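Side-chain contact in proline iminopeptidase (Streptomyces halstedii, PDB 3WMR), which is an amidohydrolase of the peptidase S33 family that acts on polyketide substrates and is thought to release N-terminal proline from peptides: residues P91-G94 with E95-T99. Sequence-based numbering, arbitrary orientation.
Sequences PEKG and EDFWT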
ATOM      1  N   PRO A  91      16.273  10.644   8.695  1.00 49.01           N
ATOM      2  CA  PRO A  91      17.018  10.829   7.442  1.00 49.45           C
ATOM      3  C   PRO A  91      18.386  10.151   7.422  1.00 50.74           C
ATOM      4  O   PRO A  91      18.834   9.737   6.360  1.00 49.55           O
ATOM      5  CB  PRO A  91      17.188  12.351   7.347  1.00 49.81           C
ATOM      6  CG  PRO A  91      16.116  12.924   8.199  1.00 50.41           C
ATOM      7  CD  PRO A  91      15.893  11.933   9.305  1.00 49.95           C
ATOM      8  N   GLU A  92      19.037  10.040   8.578  1.00 54.32           N
ATOM      9  CA  GLU A  92      20.393   9.494   8.643  1.00 57.46           C
ATOM     10  C   GLU A  92      20.437   8.000   9.019  1.00 57.83           C
ATOM     11  O   GLU A  92      21.496   7.473   9.361  1.00 56.92           O
ATOM     12  CB  GLU A  92      21.275  10.349   9.576  1.00 62.26           C
ATOM     13  CG  GLU A  92      21.938  11.533   8.862  1.00 65.42           C
ATOM     14  CD  GLU A  92      22.952  12.296   9.712  1.00 69.83           C
ATOM     15  OE1 GLU A  92      23.352  11.813  10.798  1.00 70.68           O
ATOM     16  OE2 GLU A  92      23.364  13.396   9.279  1.00 72.72           O
ATOM     17  N   LYS A  93      19.295   7.317   8.944  1.00 55.15           N
ATOM     18  CA  LYS A  93      19.286   5.856   9.011  1.00 54.25           C
ATOM     19  C   LYS A  93      19.355   5.300   7.592  1.00 52.71           C
ATOM     20  O   LYS A  93      18.696   5.811   6.683  1.00 50.99           O
ATOM     21  CB  LYS A  93      18.042   5.337   9.736  1.00 53.24           C
ATOM     22  CG  LYS A  93      18.050   5.580  11.238  1.00 54.93           C
ATOM     23  CD  LYS A  93      19.070   4.693  11.953  1.00 55.92           C
ATOM     24  CE  LYS A  93      18.896   4.717  13.463  1.00 57.04           C
ATOM     25  NZ  LYS A  93      19.382   5.994  14.053  1.00 58.72           N
ATOM     26  N   GLY A  94      20.149   4.244   7.420  1.00 53.10           N
ATOM     27  CA  GLY A  94      20.427   3.674   6.106  1.00 52.59           C
ATOM     28  C   GLY A  94      19.803   2.314   5.853  1.00 51.92           C
ATOM     29  O   GLY A  94      18.911   1.876   6.577  1.00 51.94           O
ATOM     30  N   GLU A  95      20.311   1.648   4.822  1.00 51.13           N
ATOM     31  CA  GLU A  95      19.716   0.430   4.274  1.00 51.33           C
ATOM     32  C   GLU A  95      19.431  -0.667   5.290  1.00 51.74           C
ATOM     33  O   GLU A  95      18.377  -1.303   5.227  1.00 51.74           O
ATOM     34  CB  GLU A  95      20.618  -0.149   3.180  1.00 52.95           C
ATOM     35  CG  GLU A  95      20.768   0.722   1.939  1.00 53.50           C
ATOM     36  CD  GLU A  95      21.402  -0.033   0.790  1.00 53.83           C
ATOM     37  OE1 GLU A  95      22.207  -0.949   1.048  1.00 55.94           O
ATOM     38  OE2 GLU A  95      21.085   0.278  -0.373  1.00 55.90           O
ATOM     39  N   ASP A  96      20.363  -0.909   6.212  1.00 50.74           N
ATOM     40  CA  ASP A  96      20.200  -2.031   7.142  1.00 51.04           C
ATOM     41  C   ASP A  96      19.247  -1.733   8.311  1.00 48.49           C
ATOM     42  O   ASP A  96      18.902  -2.645   9.067  1.00 48.83           O
ATOM     43  CB  ASP A  96      21.560  -2.577   7.635  1.00 54.34           C
ATOM     44  CG  ASP A  96      22.427  -1.527   8.309  1.00 56.00           C
ATOM     45  OD1 ASP A  96      21.909  -0.477   8.738  1.00 58.14           O
ATOM     46  OD2 ASP A  96      23.645  -1.769   8.422  1.00 59.60           O
ATOM     47  N   PHE A  97      18.828  -0.472   8.448  1.00 44.47           N
ATOM     48  CA  PHE A  97      17.811  -0.077   9.430  1.00 43.04           C
ATOM     49  C   PHE A  97      16.382  -0.232   8.900  1.00 40.54           C
ATOM     50  O   PHE A  97      15.468  -0.509   9.673  1.00 39.42           O
ATOM     51  CB  PHE A  97      18.013   1.374   9.865  1.00 43.41           C
ATOM     52  CG  PHE A  97      17.001   1.858  10.868  1.00 43.42           C
ATOM     53  CD1 PHE A  97      15.895   2.598  10.459  1.00 43.72           C
ATOM     54  CD2 PHE A  97      17.147   1.573  12.224  1.00 44.75           C
ATOM     55  CE1 PHE A  97      14.956   3.040  11.378  1.00 43.73           C
ATOM     56  CE2 PHE A  97      16.217   2.018  13.147  1.00 44.34           C
ATOM     57  CZ  PHE A  97      15.120   2.755  12.723  1.00 44.34           C
ATOM     58  N   TRP A  98      16.196  -0.028   7.597  1.00 37.39           N
ATOM     59  CA  TRP A  98      14.867  -0.042   7.001  1.00 36.43           C
ATOM     60  C   TRP A  98      14.524  -1.445   6.524  1.00 34.88           C
ATOM     61  O   TRP A  98      14.798  -1.823   5.381  1.00 35.68           O
ATOM     62  CB  TRP A  98      14.781   0.975   5.860  1.00 35.45           C
ATOM     63  CG  TRP A  98      15.010   2.381   6.330  1.00 35.89           C
ATOM     64  CD1 TRP A  98      16.075   3.188   6.027  1.00 36.75           C
ATOM     65  CD2 TRP A  98      14.176   3.140   7.212  1.00 36.24           C
ATOM     66  NE1 TRP A  98      15.945   4.403   6.657  1.00 37.25           N
ATOM     67  CE2 TRP A  98      14.787   4.402   7.388  1.00 37.03           C
ATOM     68  CE3 TRP A  98      12.965   2.883   7.861  1.00 35.90           C
ATOM     69  CZ2 TRP A  98      14.225   5.403   8.185  1.00 37.37           C
ATOM     70  CZ3 TRP A  98      12.409   3.882   8.658  1.00 36.23           C
ATOM     71  CH2 TRP A  98      13.039   5.122   8.811  1.00 36.92           C
ATOM     72  N   THR A  99      13.913  -2.213   7.416  1.00 32.64           N
ATOM     73  CA  THR A  99      13.629  -3.608   7.167  1.00 32.09           C
ATOM     74  C   THR A  99      12.138  -3.871   7.265  1.00 29.94           C
ATOM     75  O   THR A  99      11.390  -3.081   7.842  1.00 29.95           O
ATOM     76  CB  THR A  99      14.306  -4.478   8.230  1.00 32.92           C
ATOM     77  OG1 THR A  99      13.823  -4.074   9.518  1.00 32.81           O
ATOM     78  CG2 THR A  99      15.819  -4.297   8.167  1.00 34.45           C
TER
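Lys93 lays its aliphatic chain over one face of the Phe97 ring, while Trp98, next along, reaches back to the Lys93 carbonyl; both side-chain contacts pack against a type I beta turn, Gly94 to Phe97, in the surface loop that links strand 76-80 to helix 100-113 in this alpha/beta hydrolase fold. The lysine chain crosses the phenyl obliquely, with CB 3.6 Å from Phe97 CD1 and CE 3.8 Å from Phe97 CE2. Between them CD makes a CH-pi contact over the face, 3.9 Å from the centroid of the Phe97 ring. The bend at chi2 sets CD over the ring, and the bend at chi4 lifts NZ off it, leaving at most a weak, long cation-pi attraction. Phe97 holds CG anti to its own N (chi1 180°), which swings the ring back beneath the lysine. The two aromatic rings also meet: Phe97 CD1 stands over the centre of the indole face, and Trp98 CE2 lies at the phenyl edge, an edge-on approach to the tryptophan. An alanine in place of Phe97 would probably leave the Lys93 methylenes without their platform and take the phenyl edge away from the indole face. Phe97 N closes the turn by donating to Gly94 O at 3.0 Å, and Trp98 N adds a weak bond to the same oxygen. Leu90 and Tyr32 also touch Phe97, and Val226 and Met230 of helix 225-230 pack on the buried Trp98. Thr99 then N-caps helix 100-113, its OG1 bonded to Leu102 N. Trp98 NE1 donates to Lys93 O at 3.1 Å and 147°, coming from above the carbonyl plane, with the oxygen tilted only 17° out of the indole plane.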